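Local coordinates for protein alpha,alpha-trehalose-phosphate synthase (UDP-forming) (Burkholderia xenovorans, PDB 5V0T) that belongs to glycosyltransferase family 20, enzymes of the two-domain GT-B fold, and holds uridine-5'-diphosphate and 6-o-phosphono-alpha-d-glucopyranose in its pockets, at residues 201-206 with 223-228; 292-297 with 425-430. One frame throughout, in Å; residues are numbered along the deposited sequence.

Interaction 1 (201-206 with 223-228)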
loop_
_atom_site.group_PDB
_atom_site.type_symbol
_atom_site.label_atom_id
_atom_site.label_comp_id
_atom_site.label_asym_id
_atom_site.label_seq_id
_atom_site.Cartn_x
_atom_site.Cartn_y
_atom_site.Cartn_z
ATOM N N ARG A 201 14.217 -11.131 -3.142
ATOM C CA ARG A 201 14.590 -12.536 -3.269
ATOM C C ARG A 201 13.673 -13.265 -4.253
ATOM O O ARG A 201 14.138 -14.087 -5.053
ATOM C CB ARG A 201 14.557 -13.201 -1.889
ATOM C CG ARG A 201 15.146 -14.609 -1.839
ATOM C CD ARG A 201 15.375 -15.081 -0.395
ATOM N NE ARG A 201 14.124 -15.250 0.349
ATOM C CZ ARG A 201 13.807 -14.562 1.445
ATOM N NH1 ARG A 201 14.652 -13.662 1.929
ATOM N NH2 ARG A 201 12.654 -14.778 2.062
ATOM N N ALA A 202 12.363 -12.979 -4.202
ATOM C CA ALA A 202 11.423 -13.628 -5.110
ATOM C C ALA A 202 11.706 -13.246 -6.553
ATOM O O ALA A 202 11.670 -14.105 -7.449
ATOM C CB ALA A 202 9.981 -13.272 -4.735
ATOM N N PHE A 203 11.989 -11.963 -6.799
ATOM C CA PHE A 203 12.386 -11.532 -8.138
ATOM C C PHE A 203 13.624 -12.287 -8.606
ATOM O O PHE A 203 13.649 -12.829 -9.721
ATOM C CB PHE A 203 12.633 -10.019 -8.163
ATOM C CG PHE A 203 13.218 -9.521 -9.460
ATOM C CD1 PHE A 203 12.416 -9.363 -10.581
ATOM C CD2 PHE A 203 14.576 -9.227 -9.557
ATOM C CE1 PHE A 203 12.964 -8.906 -11.790
ATOM C CE2 PHE A 203 15.138 -8.776 -10.761
ATOM C CZ PHE A 203 14.333 -8.622 -11.876
ATOM N N CYS A 204 14.664 -12.350 -7.763
ATOM C CA CYS A 204 15.890 -13.036 -8.171
ATOM C C CYS A 204 15.663 -14.525 -8.371
ATOM O O CYS A 204 16.271 -15.130 -9.266
ATOM C CB CYS A 204 16.998 -12.810 -7.140
ATOM S SG CYS A 204 17.503 -11.085 -7.005
ATOM N N ASP A 205 14.786 -15.123 -7.565
ATOM C CA ASP A 205 14.455 -16.535 -7.738
ATOM C C ASP A 205 13.852 -16.792 -9.121
ATOM O O ASP A 205 14.193 -17.780 -9.781
ATOM C CB ASP A 205 13.488 -16.968 -6.633
ATOM C CG ASP A 205 13.329 -18.471 -6.540
ATOM O OD1 ASP A 205 14.356 -19.179 -6.490
ATOM O OD2 ASP A 205 12.178 -18.950 -6.495
ATOM N N TYR A 206 12.955 -15.912 -9.579
ATOM C CA TYR A 206 12.420 -16.052 -10.932
ATOM C C TYR A 206 13.525 -15.895 -11.973
ATOM O O TYR A 206 13.642 -16.706 -12.902
ATOM C CB TYR A 206 11.299 -15.034 -11.176
ATOM C CG TYR A 206 10.653 -15.199 -12.547
ATOM C CD1 TYR A 206 11.240 -14.654 -13.690
ATOM C CD2 TYR A 206 9.472 -15.914 -12.698
ATOM C CE1 TYR A 206 10.675 -14.821 -14.944
ATOM C CE2 TYR A 206 8.889 -16.070 -13.946
ATOM C CZ TYR A 206 9.496 -15.517 -15.068
ATOM O OH TYR A 206 8.937 -15.683 -16.319
ATOM N N LEU A 223 21.964 -5.378 -6.181
ATOM C CA LEU A 223 22.396 -6.515 -6.980
ATOM C C LEU A 223 22.492 -6.118 -8.448
ATOM O O LEU A 223 21.802 -5.213 -8.914
ATOM C CB LEU A 223 21.409 -7.676 -6.839
ATOM C CG LEU A 223 20.990 -8.005 -5.407
ATOM C CD1 LEU A 223 19.962 -9.121 -5.394
ATOM C CD2 LEU A 223 22.208 -8.390 -4.596
ATOM N N THR A 224 23.351 -6.814 -9.181
ATOM C CA THR A 224 23.388 -6.708 -10.629
ATOM C C THR A 224 22.627 -7.880 -11.224
ATOM O O THR A 224 22.878 -9.039 -10.868
ATOM C CB THR A 224 24.828 -6.695 -11.141
ATOM O OG1 THR A 224 25.537 -5.640 -10.490
ATOM C CG2 THR A 224 24.857 -6.474 -12.650
ATOM N N ILE A 225 21.692 -7.576 -12.120
ATOM C CA ILE A 225 20.863 -8.574 -12.782
ATOM C C ILE A 225 21.330 -8.722 -14.225
ATOM O O ILE A 225 21.536 -7.720 -14.922
ATOM C CB ILE A 225 19.376 -8.188 -12.746
ATOM C CG1 ILE A 225 18.907 -7.894 -11.314
ATOM C CG2 ILE A 225 18.555 -9.298 -13.368
ATOM C CD1 ILE A 225 18.954 -9.107 -10.400
ATOM N N HIS A 226 21.474 -9.963 -14.678
ATOM C CA HIS A 226 21.702 -10.269 -16.085
ATOM C C HIS A 226 20.603 -11.215 -16.535
ATOM O O HIS A 226 20.509 -12.338 -16.028
ATOM C CB HIS A 226 23.072 -10.911 -16.312
ATOM C CG HIS A 226 24.231 -10.016 -15.999
ATOM N ND1 HIS A 226 24.861 -9.251 -16.957
ATOM C CD2 HIS A 226 24.895 -9.789 -14.842
ATOM C CE1 HIS A 226 25.855 -8.582 -16.401
ATOM N NE2 HIS A 226 25.895 -8.889 -15.117
ATOM N N ALA A 227 19.777 -10.768 -17.480
ATOM C CA ALA A 227 18.678 -11.592 -17.966
ATOM C C ALA A 227 18.135 -10.991 -19.251
ATOM O O ALA A 227 18.151 -9.769 -19.432
ATOM C CB ALA A 227 17.558 -11.722 -16.923
ATOM N N PHE A 228 17.665 -11.867 -20.140
ATOM C CA PHE A 228 17.062 -11.459 -21.411
ATOM C C PHE A 228 18.006 -10.577 -22.222
ATOM O O PHE A 228 17.575 -9.651 -22.912
ATOM C CB PHE A 228 15.735 -10.730 -21.190
ATOM C CG PHE A 228 14.732 -11.506 -20.396
ATOM C CD1 PHE A 228 13.992 -12.521 -20.989
ATOM C CD2 PHE A 228 14.510 -11.208 -19.058
ATOM C CE1 PHE A 228 13.058 -13.233 -20.255
ATOM C CE2 PHE A 228 13.579 -11.910 -18.320
ATOM C CZ PHE A 228 12.847 -12.926 -18.920
#
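In the N-terminal Rossmann-like half of this GT-B enzyme, helix 197-209 packs on the last strands of the mixed sheet, where strand 223-227 forms antiparallel pairs with 214-216 and 230-236. Phe203 and Cys204 of the helix meet Leu223 and Ile225 of the strand. Segment axes approach to 10.5 Å at an angle of 30°, and the nearest CA pair, Cys204 with Ile225, is 8.1 Å apart, a gap bridged by side chains alone.

Ile225 meets both helix residues. With CG1 anti to its own carbonyl carbon (chi1 -53°), it reaches the rim of the Phe203 ring. There CE2 of Phe203 lies 3.8 Å from Ile225 CD1 and 3.9 Å from Ile225 CG1, so the strand residue borders the edge of the aromatic and covers neither face. Phe203 in turn meets the ring of Phe194 of strand 191-194, which lies beyond 230-236. Cys204 SG faces two methyls, 3.5 Å from Leu223 CD1 and 4.2 Å from Ile225 CD1; it also touches Ala215.

Strand alternation explains the choice of residues. Leu223 and Ile225, two apart, send their side chains toward the helix, whereas Thr224 and His226, the alternate residues, project from the other side of the strand. A beta-branched isoleucine suits an extended backbone, and its long CG1-CD1 arm spans the gap to a helix. Cysteine is small enough to sit where the helix comes nearest to Ile225, and its sulfur is polarisable enough to pack closely against methyl groups.

All of these contacts are apolar, and only 180 Å² is buried. The contact therefore rests on dispersion and on excluding water from leucine, isoleucine and phenylalanine carbons, while the backbone bonds of the strand are spent on its sheet neighbours.

Interaction 2 (292-297 with 425-430)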
loop_
_atom_site.group_PDB
_atom_site.type_symbol
_atom_site.label_atom_id
_atom_site.label_comp_id
_atom_site.label_asym_id
_atom_site.label_seq_id
_atom_site.Cartn_x
_atom_site.Cartn_y
_atom_site.Cartn_z
ATOM N N GLU A 292 -14.418 -11.454 17.122
ATOM C CA GLU A 292 -15.501 -12.292 17.629
ATOM C C GLU A 292 -14.979 -13.374 18.578
ATOM O O GLU A 292 -15.588 -13.641 19.628
ATOM C CB GLU A 292 -16.259 -12.920 16.454
ATOM C CG GLU A 292 -17.303 -13.966 16.842
ATOM C CD GLU A 292 -17.952 -14.568 15.601
ATOM O OE1 GLU A 292 -19.195 -14.734 15.575
ATOM O OE2 GLU A 292 -17.208 -14.828 14.635
ATOM N N ARG A 293 -13.871 -14.029 18.213
ATOM C CA ARG A 293 -13.281 -15.047 19.084
ATOM C C ARG A 293 -12.823 -14.435 20.410
ATOM O O ARG A 293 -12.942 -15.065 21.469
ATOM C CB ARG A 293 -12.112 -15.734 18.357
ATOM C CG ARG A 293 -11.419 -16.869 19.115
ATOM C CD ARG A 293 -12.297 -18.122 19.247
ATOM N NE ARG A 293 -12.898 -18.523 17.977
ATOM C CZ ARG A 293 -12.305 -19.277 17.052
ATOM N NH1 ARG A 293 -11.063 -19.737 17.219
ATOM N NH2 ARG A 293 -12.958 -19.568 15.942
ATOM N N LEU A 294 -12.297 -13.204 20.373
ATOM C CA LEU A 294 -11.973 -12.509 21.624
ATOM C C LEU A 294 -13.195 -12.414 22.535
ATOM O O LEU A 294 -13.130 -12.741 23.728
ATOM C CB LEU A 294 -11.422 -11.112 21.320
ATOM C CG LEU A 294 -11.183 -10.207 22.542
ATOM C CD1 LEU A 294 -10.034 -10.759 23.397
ATOM C CD2 LEU A 294 -10.926 -8.748 22.141
ATOM N N LEU A 295 -14.329 -11.975 21.978
ATOM C CA LEU A 295 -15.542 -11.826 22.768
ATOM C C LEU A 295 -16.072 -13.172 23.254
ATOM O O LEU A 295 -16.595 -13.265 24.374
ATOM C CB LEU A 295 -16.599 -11.075 21.951
ATOM C CG LEU A 295 -16.216 -9.653 21.513
ATOM C CD1 LEU A 295 -17.343 -8.971 20.727
ATOM C CD2 LEU A 295 -15.800 -8.785 22.724
ATOM N N GLU A 296 -15.958 -14.227 22.432
ATOM C CA GLU A 296 -16.421 -15.553 22.846
ATOM C C GLU A 296 -15.701 -16.037 24.097
ATOM O O GLU A 296 -16.321 -16.621 24.995
ATOM C CB GLU A 296 -16.211 -16.572 21.717
ATOM C CG GLU A 296 -17.135 -16.404 20.515
ATOM C CD GLU A 296 -16.767 -17.347 19.380
ATOM O OE1 GLU A 296 -15.689 -17.986 19.459
ATOM O OE2 GLU A 296 -17.560 -17.460 18.421
ATOM N N HIS A 297 -14.387 -15.813 24.167
ATOM C CA HIS A 297 -13.561 -16.394 25.218
ATOM C C HIS A 297 -13.334 -15.468 26.404
ATOM O O HIS A 297 -12.932 -15.945 27.467
ATOM C CB HIS A 297 -12.194 -16.811 24.652
ATOM C CG HIS A 297 -12.261 -17.955 23.687
ATOM N ND1 HIS A 297 -13.396 -18.720 23.521
ATOM C CD2 HIS A 297 -11.335 -18.468 22.841
ATOM C CE1 HIS A 297 -13.170 -19.651 22.611
ATOM N NE2 HIS A 297 -11.926 -19.522 22.185
ATOM N N GLU A 425 -5.704 -13.786 20.754
ATOM C CA GLU A 425 -4.784 -13.708 21.887
ATOM C C GLU A 425 -3.939 -12.445 21.811
ATOM O O GLU A 425 -3.632 -11.832 22.843
ATOM C CB GLU A 425 -3.900 -14.952 21.925
ATOM C CG GLU A 425 -4.662 -16.183 22.343
ATOM C CD GLU A 425 -3.969 -17.470 21.941
ATOM O OE1 GLU A 425 -4.538 -18.533 22.234
ATOM O OE2 GLU A 425 -2.873 -17.424 21.336
ATOM N N ALA A 426 -3.559 -12.036 20.596
ATOM C CA ALA A 426 -2.836 -10.782 20.433
ATOM C C ALA A 426 -3.698 -9.588 20.832
ATOM O O ALA A 426 -3.198 -8.638 21.445
ATOM C CB ALA A 426 -2.346 -10.627 18.991
ATOM N N LEU A 427 -4.993 -9.605 20.481
ATOM C CA LEU A 427 -5.874 -8.514 20.912
ATOM C C LEU A 427 -5.930 -8.422 22.429
ATOM O O LEU A 427 -5.879 -7.323 22.999
ATOM C CB LEU A 427 -7.287 -8.693 20.352
ATOM C CG LEU A 427 -7.467 -8.500 18.843
ATOM C CD1 LEU A 427 -8.939 -8.735 18.447
ATOM C CD2 LEU A 427 -7.019 -7.117 18.395
ATOM N N ALA A 428 -6.051 -9.564 23.107
ATOM C CA ALA A 428 -6.110 -9.544 24.565
ATOM C C ALA A 428 -4.800 -9.053 25.160
ATOM O O ALA A 428 -4.794 -8.270 26.120
ATOM C CB ALA A 428 -6.448 -10.938 25.096
ATOM N N ARG A 429 -3.680 -9.520 24.611
ATOM C CA ARG A 429 -2.371 -9.077 25.074
ATOM C C ARG A 429 -2.200 -7.573 24.877
ATOM O O ARG A 429 -1.744 -6.865 25.789
ATOM C CB ARG A 429 -1.288 -9.864 24.335
ATOM C CG ARG A 429 0.127 -9.377 24.537
ATOM C CD ARG A 429 0.838 -10.181 25.595
ATOM N NE ARG A 429 2.278 -10.023 25.454
ATOM C CZ ARG A 429 3.020 -9.176 26.158
ATOM N NH1 ARG A 429 2.464 -8.384 27.094
ATOM N NH2 ARG A 429 4.330 -9.123 25.917
ATOM N N ALA A 430 -2.578 -7.064 23.697
ATOM C CA ALA A 430 -2.495 -5.627 23.425
ATOM C C ALA A 430 -3.331 -4.819 24.413
ATOM O O ALA A 430 -2.857 -3.827 24.980
ATOM C CB ALA A 430 -2.956 -5.337 21.993
#
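Segments 292-297 and 425-430 are both helical, the first closing helix 284-297 and the second lying within helix 420-432. Their backbones come nearest at Leu294 and Ala428, whose CA atoms are 7.2 Å apart, consistent with the small side chain of Ala428.

Leu294 carries the contact, straddling two consecutive residues of the other helix with its two methyls. Its CG is anti to the backbone N (chi1 174°), which extends the fork across the gap: CD1 meets Ala428 CB at 4.0 Å, while CD2 lies 4.1 Å from Leu427 CB and 4.2 Å from Leu427 CD1. The branched end of leucine is well suited to such a double hold. Leu427 offers both the root and one tip of its side chain, and the whole patch is hydrocarbon, with 122 Å² buried.

Charges flank it: Arg293 NE forms a salt bridge to Glu296 OE1 whose hydrogen bond is weak, and Arg293 NH1 pairs with Asp421 on helix 420-432. Glu292 and Glu296 are bound to Arg338 of helix 319-339. Away from Leu294, Ala426 and Ala430 turn to strands 396-400 and 413-415, so helix 420-432 lies on the parallel sheet with helix 284-297 beside it.

In the fold
Read from the N terminus, interaction 1 comes first and is local: after helix 197-209 the chain runs through strand 214-216 and returns along 223-227, closing a loop of 16 residues between the segments. Interaction 2 opens only after that loop is complete and spans 127 residues, from helix 284-297 through most of the six-stranded parallel sheet to helix 420-432. The two are in series, neither crossing nor enclosing the other. The centres of interactions 1 and 2 are about 42 Å apart, and their nearest atoms about 23 Å. Interaction 1 ties a helix to the end strands of the mixed sheet, and interaction 2 joins two helices beside the parallel sheet, one contact in each GT-B half.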